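Local coordinates for protein metalloregulator ScaR (Streptococcus gordonii, PDB 3HRS) that represses transcription in response to manganese, acting as a homodimeric DNA-binding regulator of the DtxR/MntR family, at residues H75-V80 and H107-L112; T142-K147 and I205-Y210; I178-Y183 and Y190-D195. One frame throughout, in Å; residues are numbered along the deposited sequence.

Contact 1. Residues H75-V80 and H107-L112; sequences HRLIEV and HFVERL. With SO4 (sulfate ion), chain C.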
loop_
_atom_site.group_PDB
_atom_site.type_symbol
_atom_site.label_atom_id
_atom_site.label_comp_id
_atom_site.label_asym_id
_atom_site.label_seq_id
_atom_site.Cartn_x
_atom_site.Cartn_y
_atom_site.Cartn_z
ATOM N N HIS A 75 5.442 0.287 -10.338
ATOM C CA HIS A 75 6.329 1.349 -9.895
ATOM C C HIS A 75 5.915 2.770 -10.313
ATOM O O HIS A 75 5.942 3.693 -9.497
ATOM C CB HIS A 75 7.695 1.074 -10.449
ATOM C CG HIS A 75 8.664 2.176 -10.206
ATOM N ND1 HIS A 75 9.239 2.392 -8.975
ATOM C CD2 HIS A 75 9.172 3.118 -11.037
ATOM C CE1 HIS A 75 10.072 3.410 -9.061
ATOM N NE2 HIS A 75 10.048 3.871 -10.299
ATOM N N ARG A 76 5.547 2.946 -11.584
ATOM C CA ARG A 76 5.087 4.253 -12.024
ATOM C C ARG A 76 3.665 4.611 -11.547
ATOM O O ARG A 76 3.389 5.762 -11.270
ATOM C CB ARG A 76 5.259 4.448 -13.538
ATOM C CG ARG A 76 6.721 4.555 -13.914
ATOM C CD ARG A 76 7.047 4.216 -15.377
ATOM N NE ARG A 76 8.497 4.272 -15.563
ATOM C CZ ARG A 76 9.124 4.191 -16.735
ATOM N NH1 ARG A 76 8.439 4.058 -17.867
ATOM N NH2 ARG A 76 10.449 4.252 -16.771
ATOM N N LEU A 77 2.745 3.662 -11.449
ATOM C CA LEU A 77 1.445 4.058 -10.921
ATOM C C LEU A 77 1.526 4.404 -9.411
ATOM O O LEU A 77 0.930 5.368 -8.967
ATOM C CB LEU A 77 0.364 3.033 -11.221
ATOM C CG LEU A 77 -0.066 2.834 -12.675
ATOM C CD1 LEU A 77 -0.815 1.496 -12.866
ATOM C CD2 LEU A 77 -0.939 3.941 -13.078
ATOM N N ILE A 78 2.299 3.650 -8.642
ATOM C CA ILE A 78 2.533 4.009 -7.249
ATOM C C ILE A 78 3.203 5.386 -7.200
ATOM O O ILE A 78 2.882 6.230 -6.367
ATOM C CB ILE A 78 3.419 2.976 -6.510
ATOM C CG1 ILE A 78 2.740 1.596 -6.437
ATOM C CG2 ILE A 78 3.679 3.411 -5.115
ATOM C CD1 ILE A 78 1.304 1.674 -6.022
ATOM N N GLU A 79 4.144 5.624 -8.097
ATOM C CA GLU A 79 4.798 6.924 -8.107
ATOM C C GLU A 79 3.733 7.993 -8.276
ATOM O O GLU A 79 3.602 8.850 -7.417
ATOM C CB GLU A 79 5.834 7.019 -9.215
ATOM C CG GLU A 79 6.444 8.392 -9.360
ATOM C CD GLU A 79 7.732 8.528 -8.594
ATOM O OE1 GLU A 79 8.251 9.671 -8.512
ATOM O OE2 GLU A 79 8.227 7.487 -8.091
ATOM N N VAL A 80 2.973 7.922 -9.377
ATOM C CA VAL A 80 1.880 8.850 -9.652
ATOM C C VAL A 80 0.912 8.967 -8.484
ATOM O O VAL A 80 0.476 10.052 -8.168
ATOM C CB VAL A 80 1.033 8.423 -10.845
ATOM C CG1 VAL A 80 -0.296 9.235 -10.885
ATOM C CG2 VAL A 80 1.815 8.593 -12.133
ATOM N N HIS A 107 -3.749 -6.730 -8.223
ATOM C CA HIS A 107 -5.123 -6.251 -8.228
ATOM C C HIS A 107 -5.194 -4.827 -7.641
ATOM O O HIS A 107 -6.023 -4.003 -8.058
ATOM C CB HIS A 107 -6.025 -7.229 -7.460
ATOM C CG HIS A 107 -7.430 -6.746 -7.253
ATOM N ND1 HIS A 107 -7.914 -6.371 -6.012
ATOM C CD2 HIS A 107 -8.469 -6.614 -8.114
ATOM C CE1 HIS A 107 -9.181 -6.011 -6.123
ATOM N NE2 HIS A 107 -9.545 -6.151 -7.388
ATOM N N PHE A 108 -4.338 -4.550 -6.663
ATOM C CA PHE A 108 -4.225 -3.202 -6.133
ATOM C C PHE A 108 -3.805 -2.305 -7.297
ATOM O O PHE A 108 -4.401 -1.276 -7.557
ATOM C CB PHE A 108 -3.179 -3.147 -5.007
ATOM C CG PHE A 108 -3.042 -1.790 -4.369
ATOM C CD1 PHE A 108 -3.810 -1.448 -3.246
ATOM C CD2 PHE A 108 -2.155 -0.846 -4.887
ATOM C CE1 PHE A 108 -3.691 -0.188 -2.644
ATOM C CE2 PHE A 108 -2.027 0.428 -4.297
ATOM C CZ PHE A 108 -2.792 0.755 -3.176
ATOM N N VAL A 109 -2.785 -2.729 -8.021
ATOM C CA VAL A 109 -2.257 -1.902 -9.074
ATOM C C VAL A 109 -3.308 -1.667 -10.144
ATOM O O VAL A 109 -3.441 -0.565 -10.650
ATOM C CB VAL A 109 -0.953 -2.481 -9.634
ATOM C CG1 VAL A 109 -0.424 -1.643 -10.761
ATOM C CG2 VAL A 109 0.081 -2.533 -8.527
ATOM N N GLU A 110 -4.101 -2.673 -10.454
ATOM C CA GLU A 110 -5.142 -2.466 -11.455
ATOM C C GLU A 110 -6.197 -1.481 -10.974
ATOM O O GLU A 110 -6.575 -0.578 -11.710
ATOM C CB GLU A 110 -5.776 -3.781 -11.906
ATOM C CG GLU A 110 -5.452 -4.144 -13.346
ATOM C CD GLU A 110 -3.955 -4.083 -13.658
ATOM O OE1 GLU A 110 -3.127 -4.526 -12.829
ATOM O OE2 GLU A 110 -3.605 -3.600 -14.751
ATOM N N ARG A 111 -6.664 -1.632 -9.742
ATOM C CA ARG A 111 -7.661 -0.684 -9.237
ATOM C C ARG A 111 -7.078 0.747 -9.196
ATOM O O ARG A 111 -7.712 1.705 -9.655
ATOM C CB ARG A 111 -8.169 -1.121 -7.864
ATOM C CG ARG A 111 -8.683 -2.561 -7.813
ATOM C CD ARG A 111 -9.689 -2.829 -8.901
ATOM N NE ARG A 111 -10.752 -1.839 -8.877
ATOM C CZ ARG A 111 -11.864 -1.907 -9.604
ATOM N NH1 ARG A 111 -12.072 -2.937 -10.421
ATOM N NH2 ARG A 111 -12.775 -0.944 -9.507
ATOM N N LEU A 112 -5.863 0.854 -8.652
ATOM C CA LEU A 112 -5.102 2.080 -8.598
ATOM C C LEU A 112 -5.125 2.781 -9.934
ATOM O O LEU A 112 -5.331 3.979 -10.003
ATOM C CB LEU A 112 -3.651 1.778 -8.253
ATOM C CG LEU A 112 -2.962 2.719 -7.264
ATOM C CD1 LEU A 112 -1.602 3.058 -7.798
ATOM C CD2 LEU A 112 -3.789 4.000 -6.961
HETATM S S SO4 C . 13.622 5.067 -15.117
HETATM O O1 SO4 C . 13.329 6.237 -15.957
HETATM O O2 SO4 C . 13.972 3.960 -16.002
HETATM O O3 SO4 C . 14.755 5.324 -14.216
HETATM O O4 SO4 C . 12.427 4.718 -14.330
#

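Contact 2. Residues T142-K147 and I205-Y210; sequences TLEEAK and IAQQIY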
loop_
_atom_site.group_PDB
_atom_site.type_symbol
_atom_site.label_atom_id
_atom_site.label_comp_id
_atom_site.label_asym_id
_atom_site.label_seq_id
_atom_site.Cartn_x
_atom_site.Cartn_y
_atom_site.Cartn_z
ATOM N N THR A 142 18.050 10.918 -25.657
ATOM C CA THR A 142 18.852 11.340 -24.507
ATOM C C THR A 142 19.672 12.594 -24.829
ATOM O O THR A 142 19.911 12.900 -25.992
ATOM C CB THR A 142 19.762 10.185 -23.990
ATOM O OG1 THR A 142 20.385 10.567 -22.760
ATOM C CG2 THR A 142 20.843 9.857 -24.981
ATOM N N LEU A 143 20.088 13.329 -23.804
ATOM C CA LEU A 143 20.818 14.563 -24.042
ATOM C C LEU A 143 22.108 14.262 -24.800
ATOM O O LEU A 143 22.433 14.933 -25.785
ATOM C CB LEU A 143 21.133 15.296 -22.736
ATOM C CG LEU A 143 21.822 16.666 -22.882
ATOM C CD1 LEU A 143 20.960 17.621 -23.702
ATOM C CD2 LEU A 143 22.217 17.309 -21.536
ATOM N N GLU A 144 22.840 13.251 -24.352
ATOM C CA GLU A 144 24.120 12.956 -24.977
ATOM C C GLU A 144 23.979 12.621 -26.465
ATOM O O GLU A 144 24.829 13.013 -27.274
ATOM C CB GLU A 144 24.875 11.847 -24.239
ATOM C CG GLU A 144 24.672 10.456 -24.804
ATOM C CD GLU A 144 25.754 9.499 -24.345
ATOM O OE1 GLU A 144 25.418 8.387 -23.879
ATOM O OE2 GLU A 144 26.943 9.870 -24.435
ATOM N N GLU A 145 22.917 11.910 -26.831
ATOM C CA GLU A 145 22.710 11.600 -28.239
ATOM C C GLU A 145 21.784 12.617 -28.909
ATOM O O GLU A 145 20.990 12.276 -29.783
ATOM C CB GLU A 145 22.245 10.148 -28.441
ATOM C CG GLU A 145 20.812 9.841 -28.037
ATOM C CD GLU A 145 20.594 8.362 -27.713
ATOM O OE1 GLU A 145 19.581 8.033 -27.053
ATOM O OE2 GLU A 145 21.442 7.532 -28.110
ATOM N N ALA A 146 21.912 13.876 -28.501
ATOM C CA ALA A 146 21.140 14.958 -29.097
ATOM C C ALA A 146 21.982 15.708 -30.122
ATOM O O ALA A 146 23.000 16.320 -29.776
ATOM C CB ALA A 146 20.635 15.907 -28.022
ATOM N N LYS A 147 21.554 15.662 -31.383
ATOM C CA LYS A 147 22.319 16.254 -32.492
ATOM C C LYS A 147 22.289 17.787 -32.490
ATOM O O LYS A 147 23.254 18.436 -32.086
ATOM C CB LYS A 147 21.818 15.715 -33.844
ATOM C CG LYS A 147 22.557 14.480 -34.381
ATOM C CD LYS A 147 21.837 13.888 -35.600
ATOM C CE LYS A 147 22.784 13.653 -36.796
ATOM N NZ LYS A 147 23.632 12.426 -36.700
ATOM N N ILE A 205 25.647 12.067 -16.614
ATOM C CA ILE A 205 24.370 12.710 -16.331
ATOM C C ILE A 205 23.592 13.021 -17.612
ATOM O O ILE A 205 22.389 12.800 -17.679
ATOM C CB ILE A 205 24.549 14.016 -15.527
ATOM C CG1 ILE A 205 25.013 13.727 -14.099
ATOM C CG2 ILE A 205 23.267 14.808 -15.501
ATOM C CD1 ILE A 205 26.530 13.641 -13.944
ATOM N N ALA A 206 24.272 13.542 -18.628
ATOM C CA ALA A 206 23.596 13.875 -19.882
ATOM C C ALA A 206 22.944 12.631 -20.465
ATOM O O ALA A 206 21.983 12.703 -21.230
ATOM C CB ALA A 206 24.574 14.473 -20.873
ATOM N N GLN A 207 23.490 11.492 -20.072
ATOM C CA GLN A 207 23.083 10.185 -20.537
ATOM C C GLN A 207 21.722 9.814 -19.938
ATOM O O GLN A 207 20.993 8.969 -20.472
ATOM C CB GLN A 207 24.144 9.202 -20.061
ATOM C CG GLN A 207 24.190 7.854 -20.739
ATOM C CD GLN A 207 25.120 6.903 -19.997
ATOM O OE1 GLN A 207 25.485 5.844 -20.508
ATOM N NE2 GLN A 207 25.507 7.284 -18.776
ATOM N N GLN A 208 21.383 10.466 -18.828
ATOM C CA GLN A 208 20.234 10.094 -18.006
ATOM C C GLN A 208 19.066 11.064 -18.117
ATOM O O GLN A 208 18.074 10.936 -17.414
ATOM C CB GLN A 208 20.654 10.052 -16.544
ATOM C CG GLN A 208 21.370 8.804 -16.113
ATOM C CD GLN A 208 21.955 8.961 -14.731
ATOM O OE1 GLN A 208 21.522 8.314 -13.779
ATOM N NE2 GLN A 208 22.932 9.849 -14.606
ATOM N N ILE A 209 19.206 12.051 -18.981
ATOM C CA ILE A 209 18.223 13.101 -19.121
ATOM C C ILE A 209 17.675 13.006 -20.532
ATOM O O ILE A 209 18.438 12.884 -21.501
ATOM C CB ILE A 209 18.916 14.440 -18.934
ATOM C CG1 ILE A 209 19.103 14.718 -17.453
ATOM C CG2 ILE A 209 18.158 15.559 -19.611
ATOM C CD1 ILE A 209 20.234 15.678 -17.216
ATOM N N TYR A 210 16.361 13.047 -20.670
ATOM C CA TYR A 210 15.772 12.828 -21.977
ATOM C C TYR A 210 15.089 14.083 -22.478
ATOM O O TYR A 210 14.283 14.681 -21.749
ATOM C CB TYR A 210 14.767 11.685 -21.898
ATOM C CG TYR A 210 15.384 10.371 -21.537
ATOM C CD1 TYR A 210 15.841 10.131 -20.251
ATOM C CD2 TYR A 210 15.505 9.355 -22.485
ATOM C CE1 TYR A 210 16.396 8.906 -19.910
ATOM C CE2 TYR A 210 16.061 8.132 -22.159
ATOM C CZ TYR A 210 16.502 7.914 -20.871
ATOM O OH TYR A 210 17.062 6.710 -20.550
#

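Contact 3. Residues I178-Y183 and Y190-D195; sequences IRFLGY and YSLEVD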
loop_
_atom_site.group_PDB
_atom_site.type_symbol
_atom_site.label_atom_id
_atom_site.label_comp_id
_atom_site.label_asym_id
_atom_site.label_seq_id
_atom_site.Cartn_x
_atom_site.Cartn_y
_atom_site.Cartn_z
ATOM N N ILE A 178 14.869 24.076 -22.143
ATOM C CA ILE A 178 16.290 23.837 -22.014
ATOM C C ILE A 178 16.989 24.261 -23.294
ATOM O O ILE A 178 16.588 23.850 -24.383
ATOM C CB ILE A 178 16.538 22.330 -21.727
ATOM C CG1 ILE A 178 16.457 22.063 -20.223
ATOM C CG2 ILE A 178 17.865 21.860 -22.264
ATOM C CD1 ILE A 178 17.195 23.091 -19.396
ATOM N N ARG A 179 18.009 25.110 -23.167
ATOM C CA ARG A 179 18.840 25.453 -24.307
ATOM C C ARG A 179 20.112 24.613 -24.293
ATOM O O ARG A 179 20.962 24.772 -23.413
ATOM C CB ARG A 179 19.226 26.929 -24.284
ATOM C CG ARG A 179 18.112 27.937 -24.556
ATOM C CD ARG A 179 18.725 29.350 -24.590
ATOM N NE ARG A 179 17.740 30.422 -24.723
ATOM C CZ ARG A 179 17.985 31.698 -24.433
ATOM N NH1 ARG A 179 19.182 32.058 -23.981
ATOM N NH2 ARG A 179 17.034 32.614 -24.585
ATOM N N PHE A 180 20.232 23.720 -25.270
ATOM C CA PHE A 180 21.442 22.932 -25.472
ATOM C C PHE A 180 22.465 23.767 -26.229
ATOM O O PHE A 180 22.165 24.278 -27.305
ATOM C CB PHE A 180 21.117 21.689 -26.296
ATOM C CG PHE A 180 22.266 20.725 -26.432
ATOM C CD1 PHE A 180 23.205 20.587 -25.421
ATOM C CD2 PHE A 180 22.383 19.927 -27.557
ATOM C CE1 PHE A 180 24.250 19.683 -25.539
ATOM C CE2 PHE A 180 23.429 19.021 -27.682
ATOM C CZ PHE A 180 24.360 18.899 -26.673
ATOM N N LEU A 181 23.668 23.907 -25.677
ATOM C CA LEU A 181 24.727 24.659 -26.355
ATOM C C LEU A 181 25.751 23.728 -26.990
ATOM O O LEU A 181 26.813 24.167 -27.409
ATOM C CB LEU A 181 25.423 25.615 -25.387
ATOM C CG LEU A 181 24.473 26.532 -24.623
ATOM C CD1 LEU A 181 25.196 27.242 -23.490
ATOM C CD2 LEU A 181 23.827 27.524 -25.575
ATOM N N GLY A 182 25.429 22.439 -27.044
ATOM C CA GLY A 182 26.288 21.461 -27.685
ATOM C C GLY A 182 27.289 20.805 -26.755
ATOM O O GLY A 182 27.561 21.284 -25.652
ATOM N N TYR A 183 27.828 19.682 -27.204
ATOM C CA TYR A 183 28.945 19.049 -26.528
ATOM C C TYR A 183 30.224 19.811 -26.887
ATOM O O TYR A 183 30.517 19.997 -28.067
ATOM C CB TYR A 183 29.056 17.598 -26.998
ATOM C CG TYR A 183 30.068 16.758 -26.255
ATOM C CD1 TYR A 183 29.675 15.931 -25.217
ATOM C CD2 TYR A 183 31.410 16.779 -26.600
ATOM C CE1 TYR A 183 30.588 15.150 -24.536
ATOM C CE2 TYR A 183 32.335 16.002 -25.923
ATOM C CZ TYR A 183 31.916 15.188 -24.893
ATOM O OH TYR A 183 32.823 14.409 -24.210
ATOM N N TYR A 190 28.551 19.064 -21.409
ATOM C CA TYR A 190 27.365 19.523 -22.103
ATOM C C TYR A 190 26.941 20.847 -21.489
ATOM O O TYR A 190 26.883 20.993 -20.268
ATOM C CB TYR A 190 26.249 18.482 -22.008
ATOM C CG TYR A 190 26.582 17.189 -22.720
ATOM C CD1 TYR A 190 26.057 16.908 -23.978
ATOM C CD2 TYR A 190 27.429 16.258 -22.141
ATOM C CE1 TYR A 190 26.368 15.729 -24.637
ATOM C CE2 TYR A 190 27.740 15.075 -22.784
ATOM C CZ TYR A 190 27.210 14.814 -24.032
ATOM O OH TYR A 190 27.536 13.636 -24.671
ATOM N N SER A 191 26.665 21.819 -22.347
ATOM C CA SER A 191 26.282 23.144 -21.893
ATOM C C SER A 191 24.773 23.338 -22.008
ATOM O O SER A 191 24.176 23.083 -23.056
ATOM C CB SER A 191 27.029 24.209 -22.701
ATOM O OG SER A 191 28.398 23.861 -22.861
ATOM N N LEU A 192 24.152 23.784 -20.925
ATOM C CA LEU A 192 22.715 24.012 -20.935
ATOM C C LEU A 192 22.375 25.396 -20.408
ATOM O O LEU A 192 23.104 25.957 -19.590
ATOM C CB LEU A 192 21.980 22.946 -20.107
ATOM C CG LEU A 192 21.973 21.530 -20.687
ATOM C CD1 LEU A 192 21.388 20.519 -19.709
ATOM C CD2 LEU A 192 21.228 21.499 -22.005
ATOM N N GLU A 193 21.248 25.924 -20.877
ATOM C CA GLU A 193 20.732 27.207 -20.424
ATOM C C GLU A 193 19.385 27.010 -19.731
ATOM O O GLU A 193 18.325 27.065 -20.365
ATOM C CB GLU A 193 20.584 28.154 -21.615
ATOM C CG GLU A 193 20.413 29.615 -21.252
ATOM C CD GLU A 193 21.729 30.278 -20.947
ATOM O OE1 GLU A 193 21.749 31.523 -20.827
ATOM O OE2 GLU A 193 22.744 29.554 -20.831
ATOM N N VAL A 194 19.438 26.773 -18.426
ATOM C CA VAL A 194 18.236 26.513 -17.639
ATOM C C VAL A 194 17.891 27.710 -16.770
ATOM O O VAL A 194 18.529 27.952 -15.745
ATOM C CB VAL A 194 18.395 25.260 -16.747
ATOM C CG1 VAL A 194 19.692 25.323 -15.949
ATOM C CG2 VAL A 194 17.201 25.112 -15.820
ATOM N N ASP A 195 16.870 28.454 -17.185
ATOM C CA ASP A 195 16.495 29.677 -16.492
ATOM C C ASP A 195 17.552 30.747 -16.740
ATOM O O ASP A 195 18.002 31.418 -15.810
ATOM C CB ASP A 195 16.331 29.431 -14.986
ATOM C CG ASP A 195 15.030 28.716 -14.643
ATOM O OD1 ASP A 195 13.976 29.083 -15.216
ATOM O OD2 ASP A 195 15.066 27.795 -13.793
#

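Contact 1. Residues H75-V80 and H107-L112
Leu77 and Ile78 of helix 62-84 meet Phe108, Val109 and Leu112 of helix 106-115 in a buried apolar seam that no hydrogen bond crosses. Arg76 works elsewhere: its chain, extended from CG to NE, carries the guanidinium to a sulfate ion, probably from the crystallisation liquor, where NH2 gives a nearly straight bond (168°) to O4 at 3.2 Å. NH1 forms a salt bridge with Glu137, and the sulfate is also held by His158 ND1 and Asp159 N. Leu77 follows, its CD1 slanting across to Val109 CG1 at 3.8 Å and its CB lying 3.9 Å from Leu112 CD1. In Ile78, CG1 stands opposite the carbonyl carbon (chi1 -63°), turned toward helix 106-115, and CD1 touches both Leu112 CD1 (3.7 Å) and the ring edge of Phe108 at CE2 (4.0 Å). Glu79 turns from the seam toward His124; both are zinc ligands in a structure of this protein, but no metal is bound here. The short helical segments cross at 53° with axes 10.0 Å apart. Within the metal-binding and dimerisation domain, Val109 also rests on Lys74 and Leu112 on Phe81, both of helix 62-84, while Phe108 packs on Leu86 of the second subunit.

Contact 2. Residues T142-K147 and I205-Y210
With chi1 at -172°, Thr142 turns OG1 to the side remote from its own N and in among the carbonyls of 205-210, 2.9 Å from Gln207 O and 3.1 Å from Ala206 O. Leu143 uses a similar first torsion (-176°) to swing CG beside its carbonyl carbon, and its CD2 then lies against Ala206 CB at 3.7 Å. The backbones join as well. Leu143 N bonds to Ile209 O at 2.9 Å, approaching close to the C=O line, and Thr142 forms a single beta bridge with Tyr210. Glu144 N reaches Ala206 O at 3.3 Å from well above the carbonyl plane (66°). The chain then reverses in a type I turn from Leu143 to Ala146, closed by Ala146 N on Leu143 O. This is the SH3-like FeoA domain, where the segment leading toward strand 150-157 is tied to the link between helix 203-206 and the last strand, 209-212. That strand pairs with strand 150-157 through backbone bonds of Tyr210 with Ala155 and Arg156. The side chains of Glu144 and Gln207 run alongside each other, pointing the same way, with Glu144 OE1 3.4 Å from Gln207 CG, while Glu144 OE2 is bonded to Gln203 NE2. Tyr210 turns away from 142-147, and its OH bonds to His158 NE2.

Contact 3. Residues I178-Y183 and Y190-D195
Four backbone bonds, two of them weak, join Arg179, Leu181 and Gly182 to Glu193 and Ser191 in an antiparallel beta hairpin, strands 177-184 and 189-194 of the SH3-like FeoA domain. The other two are short. Leu181 N gives its proton to Ser191 O at 2.8 Å in a nearly straight bond (168°), though it stands tilted from the carbonyl plane. Glu193 N meets Arg179 O, also at 2.8 Å, in the carbonyl plane and on a lone pair, though the bond is bent at the hydrogen; the same oxygen receives a CA-H contact from Leu192. The weak bonds run from Arg179 N to Glu193 O at 3.4 Å, and from Ser191 N to Gly182 O at 3.5 Å. The last accompanies a beta bulge, for the register slips by one residue between the non-hydrogen-bonded pairs Phe180-Leu192 and Tyr183-Tyr190. Gly182 sits in the bulge at backbone angles that a side chain would crowd. Three residues of the non-hydrogen-bonded pairs bond outward: Phe180 with Gly150, Tyr190 with Leu201 and Leu192 with Ile199, which sets the hairpin between its neighbouring strands.

On one face, Arg179 and Glu193 lie alongside each other with guanidinium and carboxylate planes only 8° apart, yet NH1 and OE1 are 4.1 Å apart, beyond a salt bridge. Phe180, Leu192, Tyr183 and Tyr190 occupy the other face. Tyr183 turns its ring edge to the face of Tyr190 in a T-shaped pair, planes at 80°, although the closeness of the two rings in the model is doubtful. Phe180 comes at the rim of the same tyrosine: its CE1 stands 3.7 Å from Tyr190 CD1, in the plane of the Tyr190 ring.

Contacts 2 and 3 belong to one FeoA domain and touch, their centres about 11 Å apart. The hairpin of contact 3 falls in sequence between the two segments of contact 2. In space they meet where Leu143 CD2 lies 3.8 Å from Leu192 CD1, and Ala206 CB 3.6 Å from Tyr190 CD2. Contact 1 is about 28 Å from contact 2 and 35 Å from contact 3, centre to centre. The zinc site seen in another structure of this protein, empty here, draws on Glu79 of contact 1 and on Cys122, His124 and Asp159. The sulfate bound by Arg76 lies about 6 Å from the Tyr210 side chain at the nearest atoms, whereas contact 3 is remote from the metal site.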